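Local coordinates for regulatory protein RecX (PDB 3E3V) that probably modulates the activity of the recombinase RecA, this chain being the part of the protein that carries its three tandem three-helix domains, at residues Arg33-Val38 with Asp63-Lys68; Ser73-Met78 with Leu91-Lys96; Thr81-Pro86 with Leu147-Ser152; Lys118-Ala123 with Asp157-Glu162. All coordinates share one frame; numbering follows the deposited sequence.

Contact 1 of 4, residues Arg33-Val38 with Asp63-Lys68; sequences RTRKEV and DLINDK
Asp67 OD1 is gripped by two donors. Arg35 N donates to Asp67 OD1 over 2.9 Å at an N-H...O angle of 149°, the oxygen accepting on its syn lone pair, and water 1 donates to the same oxygen while also donating to Arg33 O and accepting from Asn66 N. The other oxygen, Asp67 OD2, accepts from water 2, which in turn accepts from Lys36 N, 2.9 Å from the water oxygen. One carboxylate thus serves two successive amides at the start of helix 35-39, Arg35 directly and Lys36 through water, and its negative charge would probably suit that helix end. The same turn carries a capping box: Glu37 N donates to Thr34 OG1 at 3.0 Å, and Thr34 N returns a bond of 2.9 Å to Glu37 OE1 on its anti lone pair. Thr34 OG1 also bonds to Lys96 O, so the cap is tied to the loop after helix 86-94. The contact joins the first three-helix domain of RecX to the start of the second, where Asn66 caps helix 67-81. Beside these polar groups Ile65 makes the apolar contacts. Its CG2, anti to the backbone N, lies 3.8 Å from Arg35 CB, while CD1 meets Val38 tip to tip, 4.1 Å from Val38 CB. The guanidinium of Arg35 leads away to a salt bridge with Glu39.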
loop_
_atom_site.group_PDB
_atom_site.type_symbol
_atom_site.label_atom_id
_atom_site.label_comp_id
_atom_site.label_asym_id
_atom_site.label_seq_id
_atom_site.Cartn_x
_atom_site.Cartn_y
_atom_site.Cartn_z
ATOM N N ARG A 33 7.539 2.251 -9.983
ATOM C CA ARG A 33 8.362 1.295 -9.235
ATOM C C ARG A 33 9.059 1.936 -8.040
ATOM O O ARG A 33 9.463 3.101 -8.103
ATOM C CB ARG A 33 9.428 0.683 -10.156
ATOM C CG ARG A 33 8.894 -0.033 -11.379
ATOM C CD ARG A 33 8.102 -1.273 -10.991
ATOM N NE ARG A 33 7.606 -2.005 -12.152
ATOM C CZ ARG A 33 6.668 -2.948 -12.093
ATOM N NH1 ARG A 33 6.121 -3.275 -10.927
ATOM N NH2 ARG A 33 6.272 -3.563 -13.200
ATOM N N THR A 34 9.202 1.178 -6.950
ATOM C CA THR A 34 9.869 1.694 -5.760
ATOM C C THR A 34 11.340 1.710 -6.100
ATOM O O THR A 34 11.758 1.082 -7.070
ATOM C CB THR A 34 9.709 0.780 -4.507
ATOM O OG1 THR A 34 10.445 -0.430 -4.708
ATOM C CG2 THR A 34 8.248 0.451 -4.233
ATOM N N ARG A 35 12.123 2.426 -5.304
ATOM C CA ARG A 35 13.560 2.491 -5.524
ATOM C C ARG A 35 14.144 1.081 -5.503
ATOM O O ARG A 35 14.887 0.693 -6.403
ATOM C CB ARG A 35 14.225 3.339 -4.436
ATOM C CG ARG A 35 15.748 3.286 -4.459
ATOM C CD ARG A 35 16.369 4.225 -3.433
ATOM N NE ARG A 35 17.823 4.098 -3.409
ATOM C CZ ARG A 35 18.649 4.966 -2.833
ATOM N NH1 ARG A 35 18.172 6.045 -2.223
ATOM N NH2 ARG A 35 19.957 4.750 -2.858
ATOM N N LYS A 36 13.783 0.310 -4.481
ATOM C CA LYS A 36 14.290 -1.051 -4.338
ATOM C C LYS A 36 13.912 -1.970 -5.505
ATOM O O LYS A 36 14.698 -2.843 -5.888
ATOM C CB LYS A 36 13.812 -1.657 -3.013
ATOM C CG LYS A 36 14.708 -2.779 -2.507
ATOM C CD LYS A 36 14.022 -3.617 -1.446
ATOM C CE LYS A 36 14.888 -4.800 -1.040
ATOM N NZ LYS A 36 14.155 -5.716 -0.118
ATOM N N GLU A 37 12.720 -1.790 -6.072
ATOM C CA GLU A 37 12.299 -2.611 -7.210
ATOM C C GLU A 37 13.253 -2.421 -8.386
ATOM O O GLU A 37 13.553 -3.365 -9.120
ATOM C CB GLU A 37 10.882 -2.244 -7.663
ATOM C CG GLU A 37 9.761 -2.929 -6.900
ATOM C CD GLU A 37 8.401 -2.589 -7.473
ATOM O OE1 GLU A 37 8.038 -1.395 -7.470
ATOM O OE2 GLU A 37 7.694 -3.509 -7.936
ATOM N N VAL A 38 13.708 -1.186 -8.580
ATOM C CA VAL A 38 14.637 -0.878 -9.659
ATOM C C VAL A 38 16.038 -1.237 -9.182
ATOM O O VAL A 38 16.830 -1.811 -9.918
ATOM C CB VAL A 38 14.608 0.631 -10.023
ATOM C CG1 VAL A 38 15.549 0.908 -11.189
ATOM C CG2 VAL A 38 13.201 1.055 -10.388
ATOM N N ASP A 63 13.475 12.582 -10.954
ATOM C CA ASP A 63 12.176 12.263 -10.375
ATOM C C ASP A 63 11.505 11.078 -11.072
ATOM O O ASP A 63 10.285 10.994 -11.137
ATOM C CB ASP A 63 11.262 13.496 -10.425
ATOM C CG ASP A 63 10.015 13.345 -9.557
ATOM O OD1 ASP A 63 10.142 12.893 -8.402
ATOM O OD2 ASP A 63 8.907 13.693 -10.021
ATOM N N LEU A 64 12.316 10.166 -11.596
ATOM C CA LEU A 64 11.798 8.976 -12.255
ATOM C C LEU A 64 11.611 7.888 -11.188
ATOM O O LEU A 64 10.914 6.894 -11.397
ATOM C CB LEU A 64 12.766 8.528 -13.348
ATOM C CG LEU A 64 12.933 9.576 -14.456
ATOM C CD1 LEU A 64 13.999 9.136 -15.442
ATOM C CD2 LEU A 64 11.598 9.781 -15.150
ATOM N N ILE A 65 12.261 8.094 -10.045
ATOM C CA ILE A 65 12.130 7.212 -8.895
ATOM C C ILE A 65 11.759 8.183 -7.787
ATOM O O ILE A 65 12.452 9.181 -7.567
ATOM C CB ILE A 65 13.446 6.499 -8.516
ATOM C CG1 ILE A 65 13.741 5.380 -9.514
ATOM C CG2 ILE A 65 13.336 5.927 -7.088
ATOM C CD1 ILE A 65 15.005 4.609 -9.196
ATOM N N ASN A 66 10.655 7.908 -7.108
ATOM C CA ASN A 66 10.194 8.785 -6.043
ATOM C C ASN A 66 9.295 7.968 -5.126
ATOM O O ASN A 66 8.098 7.829 -5.378
ATOM C CB ASN A 66 9.404 9.955 -6.636
ATOM C CG ASN A 66 9.055 11.002 -5.601
ATOM O OD1 ASN A 66 8.604 10.682 -4.497
ATOM N ND2 ASN A 66 9.246 12.271 -5.957
ATOM N N ASP A 67 9.879 7.435 -4.059
ATOM C CA ASP A 67 9.137 6.609 -3.129
ATOM C C ASP A 67 7.961 7.291 -2.426
ATOM O O ASP A 67 6.945 6.644 -2.157
ATOM C CB ASP A 67 10.104 5.974 -2.120
ATOM C CG ASP A 67 10.854 4.779 -2.709
ATOM O OD1 ASP A 67 10.603 4.425 -3.888
ATOM O OD2 ASP A 67 11.693 4.181 -1.996
ATOM N N LYS A 68 8.070 8.584 -2.130
ATOM C CA LYS A 68 6.956 9.285 -1.482
ATOM C C LYS A 68 5.750 9.263 -2.420
ATOM O O LYS A 68 4.618 9.018 -1.998
ATOM C CB LYS A 68 7.343 10.731 -1.162
ATOM C CG LYS A 68 6.181 11.617 -0.735
ATOM C CD LYS A 68 6.662 13.048 -0.503
ATOM C CE LYS A 68 5.622 14.076 -0.954
ATOM N NZ LYS A 68 4.361 13.969 -0.185
HETATM O O HOH W 1 9.690 5.245 -6.565
HETATM O O HOH W 2 12.316 1.602 -2.336
#

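Contact 2 of 4, residues Ser73-Met78 with Leu91-Lys96; sequences SYVRTM and LNLSKK
Two segments face each other here, and their nearest CA atoms, Tyr74 CA and Leu93 CA, are 8.0 Å apart, so side chains must fill the interval. Residues 73-78 are a middle portion of helix 67-81 and residues 91-96 hold the last part of helix 86-94 and the loop that follows; with helix 100-107 these make up the second three-helix domain of RecX, assigned to the helix-turn-helix clan. Tyr74 spans the gap. With CG anti to the backbone N (chi1 -178°), its ring is carried out from helix 67-81 toward the other helix. There Leu93 slides past it in the opposite direction, Leu93 CD2 lying 3.4 Å from Tyr74 CD2, a close apolar approach. Farther along the ring, Asn92 CB is 3.7 Å from Tyr74 CZ. The Asn92 amide stands nearly perpendicular to the ring, the two planes 81° apart, and its ND2 gives the phenol oxygen a weak hydrogen bond: ND2 to Tyr74 OH is short, 2.8 Å, but the angle at the hydrogen is only 120°. An alanine at Tyr74 would remove the ring and hydroxyl, which would probably open a gap beside Leu93 and leave the Asn92 amide without this partner. Next along helix 67-81, Val75 CG2 approaches Leu93 CD1 at 4.2 Å, and Ala103 of helix 100-107 also touches Leu93. Met78, one turn on from Tyr74, covers one face of the ring: its CG lies 3.5 Å above the Tyr74 ring plane, offset toward the rim.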
loop_
_atom_site.group_PDB
_atom_site.type_symbol
_atom_site.label_atom_id
_atom_site.label_comp_id
_atom_site.label_asym_id
_atom_site.label_seq_id
_atom_site.Cartn_x
_atom_site.Cartn_y
_atom_site.Cartn_z
ATOM N N SER A 73 0.379 7.122 -4.116
ATOM C CA SER A 73 -0.543 6.643 -5.132
ATOM C C SER A 73 -1.029 5.234 -4.771
ATOM O O SER A 73 -2.189 4.885 -5.013
ATOM C CB SER A 73 0.138 6.642 -6.496
ATOM O OG SER A 73 1.286 5.820 -6.463
ATOM N N TYR A 74 -0.152 4.427 -4.181
ATOM C CA TYR A 74 -0.559 3.085 -3.781
ATOM C C TYR A 74 -1.686 3.218 -2.763
ATOM O O TYR A 74 -2.724 2.576 -2.897
ATOM C CB TYR A 74 0.602 2.309 -3.158
ATOM C CG TYR A 74 0.205 0.888 -2.771
ATOM C CD1 TYR A 74 -0.127 -0.054 -3.749
ATOM C CD2 TYR A 74 0.107 0.510 -1.433
ATOM C CE1 TYR A 74 -0.556 -1.339 -3.403
ATOM C CE2 TYR A 74 -0.321 -0.775 -1.073
ATOM C CZ TYR A 74 -0.652 -1.688 -2.064
ATOM O OH TYR A 74 -1.106 -2.938 -1.725
ATOM N N VAL A 75 -1.480 4.068 -1.756
ATOM C CA VAL A 75 -2.478 4.304 -0.710
ATOM C C VAL A 75 -3.803 4.793 -1.293
ATOM O O VAL A 75 -4.877 4.324 -0.914
ATOM C CB VAL A 75 -1.956 5.345 0.333
ATOM C CG1 VAL A 75 -3.113 5.900 1.183
ATOM C CG2 VAL A 75 -0.925 4.687 1.234
ATOM N N ARG A 76 -3.737 5.725 -2.231
ATOM C CA ARG A 76 -4.960 6.233 -2.852
ATOM C C ARG A 76 -5.646 5.095 -3.620
ATOM O O ARG A 76 -6.862 4.926 -3.559
ATOM C CB ARG A 76 -4.621 7.394 -3.800
ATOM C CG ARG A 76 -4.127 8.655 -3.078
ATOM C CD ARG A 76 -4.251 9.902 -3.961
ATOM N NE ARG A 76 -3.973 11.141 -3.231
ATOM C CZ ARG A 76 -2.763 11.680 -3.099
ATOM N NH1 ARG A 76 -1.711 11.090 -3.657
ATOM N NH2 ARG A 76 -2.599 12.800 -2.401
ATOM N N THR A 77 -4.859 4.314 -4.347
ATOM C CA THR A 77 -5.409 3.193 -5.085
ATOM C C THR A 77 -6.146 2.215 -4.162
ATOM O O THR A 77 -7.308 1.896 -4.407
ATOM C CB THR A 77 -4.298 2.463 -5.855
ATOM O OG1 THR A 77 -3.814 3.334 -6.892
ATOM C CG2 THR A 77 -4.826 1.164 -6.489
ATOM N N MET A 78 -5.483 1.766 -3.092
ATOM C CA MET A 78 -6.104 0.833 -2.157
ATOM C C MET A 78 -7.345 1.414 -1.461
ATOM O O MET A 78 -8.314 0.697 -1.238
ATOM C CB MET A 78 -5.072 0.341 -1.127
ATOM C CG MET A 78 -3.926 -0.489 -1.729
ATOM S SD MET A 78 -4.418 -1.930 -2.716
ATOM C CE MET A 78 -4.788 -3.065 -1.419
ATOM N N LEU A 91 1.950 -3.212 5.137
ATOM C CA LEU A 91 2.792 -4.370 4.903
ATOM C C LEU A 91 2.949 -4.599 3.404
ATOM O O LEU A 91 3.956 -5.145 2.967
ATOM C CB LEU A 91 2.233 -5.620 5.602
ATOM C CG LEU A 91 1.011 -6.389 5.104
ATOM C CD1 LEU A 91 1.374 -7.276 3.910
ATOM C CD2 LEU A 91 0.498 -7.263 6.250
ATOM N N ASN A 92 1.969 -4.184 2.603
ATOM C CA ASN A 92 2.105 -4.345 1.154
ATOM C C ASN A 92 3.219 -3.399 0.708
ATOM O O ASN A 92 4.087 -3.763 -0.096
ATOM C CB ASN A 92 0.796 -4.018 0.420
ATOM C CG ASN A 92 -0.262 -5.090 0.614
ATOM O OD1 ASN A 92 0.054 -6.232 0.904
ATOM N ND2 ASN A 92 -1.518 -4.722 0.445
ATOM N N LEU A 93 3.190 -2.185 1.245
ATOM C CA LEU A 93 4.217 -1.189 0.950
ATOM C C LEU A 93 5.594 -1.701 1.390
ATOM O O LEU A 93 6.580 -1.542 0.664
ATOM C CB LEU A 93 3.893 0.130 1.666
ATOM C CG LEU A 93 2.716 0.899 1.048
ATOM C CD1 LEU A 93 2.219 1.990 1.987
ATOM C CD2 LEU A 93 3.176 1.487 -0.272
ATOM N N SER A 94 5.668 -2.300 2.580
ATOM C CA SER A 94 6.942 -2.838 3.079
ATOM C C SER A 94 7.464 -3.946 2.172
ATOM O O SER A 94 8.673 -4.084 1.986
ATOM C CB SER A 94 6.796 -3.415 4.496
ATOM O OG SER A 94 6.500 -2.418 5.439
ATOM N N LYS A 95 6.551 -4.745 1.631
ATOM C CA LYS A 95 6.929 -5.841 0.748
ATOM C C LYS A 95 7.438 -5.347 -0.601
ATOM O O LYS A 95 7.966 -6.123 -1.398
ATOM C CB LYS A 95 5.742 -6.783 0.548
ATOM C CG LYS A 95 5.494 -7.715 1.727
ATOM C CD LYS A 95 4.115 -8.372 1.645
ATOM C CE LYS A 95 3.905 -9.115 0.335
ATOM N NZ LYS A 95 4.876 -10.229 0.149
ATOM N N LYS A 96 7.274 -4.052 -0.856
ATOM C CA LYS A 96 7.725 -3.439 -2.102
ATOM C C LYS A 96 9.015 -2.653 -1.881
ATOM O O LYS A 96 9.561 -2.066 -2.811
ATOM C CB LYS A 96 6.643 -2.500 -2.643
ATOM C CG LYS A 96 5.471 -3.195 -3.305
ATOM C CD LYS A 96 5.873 -3.740 -4.671
ATOM C CE LYS A 96 4.700 -4.361 -5.408
ATOM N NZ LYS A 96 5.085 -4.780 -6.787
#

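Contact 3 of 4, residues Thr81-Pro86 with Leu147-Ser152; sequences TSDKGP and LTKGFS
Asp83 and Lys149 form a salt bridge, Lys149 NZ lying 2.8 Å from Asp83 OD2 and meeting it from above the carboxylate plane, 62° out of it. The other oxygen, Asp83 OD1, takes Lys84 NZ nearly head-on at 3.0 Å, so two lysines share one carboxylate, which probably offsets their like charges. Beside this network Gly85 N donates to Lys149 O, 2.6 Å away and almost straight at 173°. Next to that bond two glycines meet: Gly85 CA and Gly150 CA are 4.1 Å apart, and a side-chain carbon on either would clash with the opposite backbone. Gly150 also ends its helix in a Schellman motif, with positive phi. Packing follows on the Phe151 ring. Gly85 CA sits 3.6 Å from the ring centroid, only 9° off the normal, a CH-pi contact over the face, while Asp83 O meets the ring edge at Phe151 CE2. Pro86 CD lies 4.0 Å from Phe151 CD1. The contact joins the second and third three-helix domains of RecX: the loop between helices 67-81 and 86-94 meets the turn between helices 135-148 and 153-165, with Gln115 and Leu122 of helix 112-129 lying against it.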
loop_
_atom_site.group_PDB
_atom_site.type_symbol
_atom_site.label_atom_id
_atom_site.label_comp_id
_atom_site.label_asym_id
_atom_site.label_seq_id
_atom_site.Cartn_x
_atom_site.Cartn_y
_atom_site.Cartn_z
ATOM N N THR A 81 -9.916 1.238 -4.420
ATOM C CA THR A 81 -10.249 -0.046 -5.039
ATOM C C THR A 81 -10.237 -1.277 -4.136
ATOM O O THR A 81 -10.553 -2.375 -4.599
ATOM C CB THR A 81 -9.298 -0.342 -6.211
ATOM O OG1 THR A 81 -7.961 -0.479 -5.712
ATOM C CG2 THR A 81 -9.327 0.788 -7.226
ATOM N N SER A 82 -9.877 -1.118 -2.864
ATOM C CA SER A 82 -9.825 -2.273 -1.979
ATOM C C SER A 82 -10.582 -2.088 -0.683
ATOM O O SER A 82 -11.041 -0.993 -0.351
ATOM C CB SER A 82 -8.367 -2.644 -1.660
ATOM O OG SER A 82 -7.828 -1.809 -0.647
ATOM N N ASP A 83 -10.712 -3.186 0.047
ATOM C CA ASP A 83 -11.398 -3.177 1.326
ATOM C C ASP A 83 -10.360 -3.311 2.430
ATOM O O ASP A 83 -10.706 -3.617 3.562
ATOM C CB ASP A 83 -12.388 -4.346 1.397
ATOM C CG ASP A 83 -11.732 -5.683 1.069
ATOM O OD1 ASP A 83 -10.508 -5.709 0.799
ATOM O OD2 ASP A 83 -12.438 -6.713 1.073
ATOM N N LYS A 84 -9.091 -3.082 2.092
ATOM C CA LYS A 84 -7.986 -3.197 3.062
ATOM C C LYS A 84 -7.780 -1.949 3.938
ATOM O O LYS A 84 -7.993 -0.821 3.495
ATOM C CB LYS A 84 -6.673 -3.529 2.331
ATOM C CG LYS A 84 -6.709 -4.834 1.524
ATOM C CD LYS A 84 -7.254 -5.983 2.366
ATOM C CE LYS A 84 -7.203 -7.294 1.600
ATOM N NZ LYS A 84 -7.895 -7.162 0.294
ATOM N N GLY A 85 -7.381 -2.176 5.188
ATOM C CA GLY A 85 -7.138 -1.091 6.121
ATOM C C GLY A 85 -5.666 -0.733 6.158
ATOM O O GLY A 85 -4.860 -1.422 5.542
ATOM N N PRO A 86 -5.280 0.319 6.899
ATOM C CA PRO A 86 -3.900 0.804 7.034
ATOM C C PRO A 86 -2.824 -0.237 7.248
ATOM O O PRO A 86 -1.783 -0.195 6.591
ATOM C CB PRO A 86 -3.984 1.780 8.216
ATOM C CG PRO A 86 -5.381 2.297 8.109
ATOM C CD PRO A 86 -6.167 1.035 7.831
ATOM N N LEU A 147 -10.450 -6.718 11.337
ATOM C CA LEU A 147 -9.110 -6.826 11.902
ATOM C C LEU A 147 -8.155 -7.474 10.910
ATOM O O LEU A 147 -7.057 -6.972 10.689
ATOM C CB LEU A 147 -9.096 -7.653 13.195
ATOM C CG LEU A 147 -9.506 -6.998 14.510
ATOM C CD1 LEU A 147 -9.482 -8.043 15.604
ATOM C CD2 LEU A 147 -8.556 -5.842 14.857
ATOM N N THR A 148 -8.569 -8.583 10.305
ATOM C CA THR A 148 -7.706 -9.268 9.350
ATOM C C THR A 148 -7.451 -8.424 8.096
ATOM O O THR A 148 -6.481 -8.657 7.364
ATOM C CB THR A 148 -8.283 -10.652 8.954
ATOM O OG1 THR A 148 -9.564 -10.492 8.334
ATOM C CG2 THR A 148 -8.439 -11.525 10.182
ATOM N N LYS A 149 -8.315 -7.436 7.864
ATOM C CA LYS A 149 -8.172 -6.540 6.727
ATOM C C LYS A 149 -7.268 -5.341 7.034
ATOM O O LYS A 149 -6.991 -4.530 6.156
ATOM C CB LYS A 149 -9.544 -6.046 6.258
ATOM C CG LYS A 149 -10.256 -7.043 5.359
ATOM C CD LYS A 149 -11.627 -6.542 4.945
ATOM C CE LYS A 149 -12.458 -7.677 4.376
ATOM N NZ LYS A 149 -11.747 -8.381 3.273
ATOM N N GLY A 150 -6.831 -5.203 8.280
ATOM C CA GLY A 150 -5.938 -4.101 8.595
ATOM C C GLY A 150 -6.464 -2.903 9.361
ATOM O O GLY A 150 -5.702 -1.977 9.618
ATOM N N PHE A 151 -7.741 -2.892 9.724
ATOM C CA PHE A 151 -8.285 -1.763 10.482
ATOM C C PHE A 151 -7.989 -1.900 11.968
ATOM O O PHE A 151 -7.965 -3.005 12.504
ATOM C CB PHE A 151 -9.793 -1.643 10.237
ATOM C CG PHE A 151 -10.136 -1.248 8.822
ATOM C CD1 PHE A 151 -10.029 0.081 8.416
ATOM C CD2 PHE A 151 -10.540 -2.207 7.890
ATOM C CE1 PHE A 151 -10.326 0.458 7.097
ATOM C CE2 PHE A 151 -10.840 -1.854 6.570
ATOM C CZ PHE A 151 -10.735 -0.517 6.166
ATOM N N SER A 152 -7.745 -0.775 12.633
ATOM C CA SER A 152 -7.430 -0.794 14.063
ATOM C C SER A 152 -8.682 -0.944 14.932
ATOM O O SER A 152 -9.804 -0.658 14.496
ATOM C CB SER A 152 -6.719 0.499 14.473
ATOM O OG SER A 152 -7.655 1.561 14.539
#

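Contact 4 of 4, residues Lys118-Ala123 with Asp157-Glu162; sequences KGVTLA and DTIIQE
Ile159 lies over the backbone of Gly119, its CD1 3.5 Å from Gly119 CA and its CG2 3.6 Å from Gly119 O. This is a helix-helix crossing within the third three-helix domain of RecX, between helix 112-129 and helix 153-165. The axes of the two short segments approach to 9.1 Å, and their N-to-C directions differ by 58°, with a crossing angle of -58°. Closeness at this point depends on the glycine, since a side-chain carbon there would fall on Ile159 CD1. Both branches of the isoleucine touch Gly119. With CG1 beside its backbone N (chi1 -73°), the CG1-CD1 arm extends over the glycine CA, while CG2, anti to that N, lies against the Gly119 carbonyl and also reaches Ala123 CB at 3.9 Å. Val120 CG2 flanks the same methyl at 4.2 Å from Ile159 CG2. Leu146 of helix 135-148 also contacts Ile159, and Ile142 of that helix touches Ala123, so helix 135-148 packs against both. Were Ile159 replaced by an alanine, both branches would go, and a gap would probably open beside Gly119, with Ala123 CB left without this partner across the crossing. Farther along, Val120 and Glu162 cross obliquely: the glutamate turns its charged end away and offers only its aliphatic part, with Glu162 CB 3.6 Å and Glu162 CG 3.7 Å from Val120 CG2.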
loop_
_atom_site.group_PDB
_atom_site.type_symbol
_atom_site.label_atom_id
_atom_site.label_comp_id
_atom_site.label_asym_id
_atom_site.label_seq_id
_atom_site.Cartn_x
_atom_site.Cartn_y
_atom_site.Cartn_z
ATOM N N LYS A 118 -15.541 3.138 4.730
ATOM C CA LYS A 118 -15.327 1.921 3.957
ATOM C C LYS A 118 -15.643 0.714 4.835
ATOM O O LYS A 118 -16.168 -0.296 4.359
ATOM C CB LYS A 118 -13.886 1.836 3.451
ATOM C CG LYS A 118 -13.622 0.587 2.613
ATOM C CD LYS A 118 -12.584 0.851 1.532
ATOM C CE LYS A 118 -13.140 1.706 0.389
ATOM N NZ LYS A 118 -14.081 0.959 -0.490
ATOM N N GLY A 119 -15.327 0.847 6.121
ATOM C CA GLY A 119 -15.581 -0.211 7.077
ATOM C C GLY A 119 -17.062 -0.441 7.311
ATOM O O GLY A 119 -17.478 -1.581 7.531
ATOM N N VAL A 120 -17.854 0.628 7.279
ATOM C CA VAL A 120 -19.306 0.521 7.477
ATOM C C VAL A 120 -19.924 -0.232 6.306
ATOM O O VAL A 120 -20.849 -1.026 6.482
ATOM C CB VAL A 120 -19.973 1.918 7.580
ATOM C CG1 VAL A 120 -21.488 1.791 7.456
ATOM C CG2 VAL A 120 -19.625 2.555 8.918
ATOM N N THR A 121 -19.401 0.032 5.109
ATOM C CA THR A 121 -19.869 -0.612 3.891
ATOM C C THR A 121 -19.628 -2.113 3.963
ATOM O O THR A 121 -20.497 -2.908 3.608
ATOM C CB THR A 121 -19.134 -0.046 2.665
ATOM O OG1 THR A 121 -19.437 1.348 2.545
ATOM C CG2 THR A 121 -19.556 -0.765 1.397
ATOM N N LEU A 122 -18.446 -2.504 4.426
ATOM C CA LEU A 122 -18.116 -3.920 4.534
ATOM C C LEU A 122 -18.938 -4.532 5.657
ATOM O O LEU A 122 -19.505 -5.614 5.506
ATOM C CB LEU A 122 -16.619 -4.092 4.823
ATOM C CG LEU A 122 -15.714 -3.239 3.916
ATOM C CD1 LEU A 122 -14.266 -3.308 4.389
ATOM C CD2 LEU A 122 -15.836 -3.710 2.465
ATOM N N ALA A 123 -19.001 -3.828 6.784
ATOM C CA ALA A 123 -19.760 -4.296 7.937
ATOM C C ALA A 123 -21.240 -4.507 7.597
ATOM O O ALA A 123 -21.859 -5.461 8.065
ATOM C CB ALA A 123 -19.619 -3.305 9.091
ATOM N N ASP A 157 -14.384 -0.032 16.441
ATOM C CA ASP A 157 -15.391 0.328 17.443
ATOM C C ASP A 157 -16.288 1.442 16.905
ATOM O O ASP A 157 -17.491 1.462 17.138
ATOM C CB ASP A 157 -14.726 0.808 18.736
ATOM C CG ASP A 157 -14.114 -0.318 19.530
ATOM O OD1 ASP A 157 -14.550 -1.473 19.350
ATOM O OD2 ASP A 157 -13.201 -0.047 20.343
ATOM N N THR A 158 -15.690 2.379 16.193
ATOM C CA THR A 158 -16.446 3.480 15.615
ATOM C C THR A 158 -17.342 2.945 14.491
ATOM O O THR A 158 -18.472 3.404 14.310
ATOM C CB THR A 158 -15.480 4.555 15.080
ATOM O OG1 THR A 158 -14.656 5.001 16.162
ATOM C CG2 THR A 158 -16.248 5.763 14.494
ATOM N N ILE A 159 -16.839 1.967 13.742
ATOM C CA ILE A 159 -17.621 1.365 12.660
ATOM C C ILE A 159 -18.838 0.646 13.256
ATOM O O ILE A 159 -19.954 0.770 12.746
ATOM C CB ILE A 159 -16.777 0.353 11.861
ATOM C CG1 ILE A 159 -15.751 1.101 10.997
ATOM C CG2 ILE A 159 -17.684 -0.539 11.018
ATOM C CD1 ILE A 159 -14.631 0.204 10.439
ATOM N N ILE A 160 -18.605 -0.098 14.338
ATOM C CA ILE A 160 -19.663 -0.833 15.028
ATOM C C ILE A 160 -20.735 0.118 15.569
ATOM O O ILE A 160 -21.930 -0.187 15.510
ATOM C CB ILE A 160 -19.092 -1.664 16.207
ATOM C CG1 ILE A 160 -18.134 -2.733 15.682
ATOM C CG2 ILE A 160 -20.226 -2.317 16.993
ATOM C CD1 ILE A 160 -18.769 -3.696 14.705
ATOM N N GLN A 161 -20.313 1.265 16.100
ATOM C CA GLN A 161 -21.262 2.245 16.632
ATOM C C GLN A 161 -22.092 2.778 15.468
ATOM O O GLN A 161 -23.299 2.990 15.589
ATOM C CB GLN A 161 -20.511 3.395 17.330
ATOM C CG GLN A 161 -21.376 4.587 17.751
ATOM C CD GLN A 161 -20.582 5.654 18.514
ATOM O OE1 GLN A 161 -19.353 5.741 18.398
ATOM N NE2 GLN A 161 -21.287 6.479 19.289
ATOM N N GLU A 162 -21.431 2.968 14.331
ATOM C CA GLU A 162 -22.073 3.478 13.128
ATOM C C GLU A 162 -23.092 2.484 12.583
ATOM O O GLU A 162 -24.209 2.859 12.224
ATOM C CB GLU A 162 -21.017 3.760 12.060
ATOM C CG GLU A 162 -21.315 4.967 11.196
ATOM C CD GLU A 162 -21.404 6.235 12.018
ATOM O OE1 GLU A 162 -20.454 6.500 12.792
ATOM O OE2 GLU A 162 -22.417 6.961 11.892
#

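Overall arrangement
The four contacts are spaced in order along an elongated, largely helical molecule, although the segments of contacts 2 and 3, and of 3 and 4, alternate in the chain. Contacts 1 and 2, centres 13 Å apart, share helix 67-81 and touch: Lys96 NZ is 3.1 Å from Glu37 OE2 in a salt bridge. Contact 2 reaches contact 3, its centre 12 Å away, through Met78 CE, 3.9 Å from Lys84 CG. Contacts 3 and 4 are also 12 Å apart between centres, and Asp83 CB packs 3.7 Å from Leu122 CD2. By comparison, the centres of contacts 1 and 4 are about 35 Å apart, on opposite sides of the chain's centre. Contacts 1 and 3 join successive three-helix domains, whereas contacts 2 and 4 each hold helices together within one.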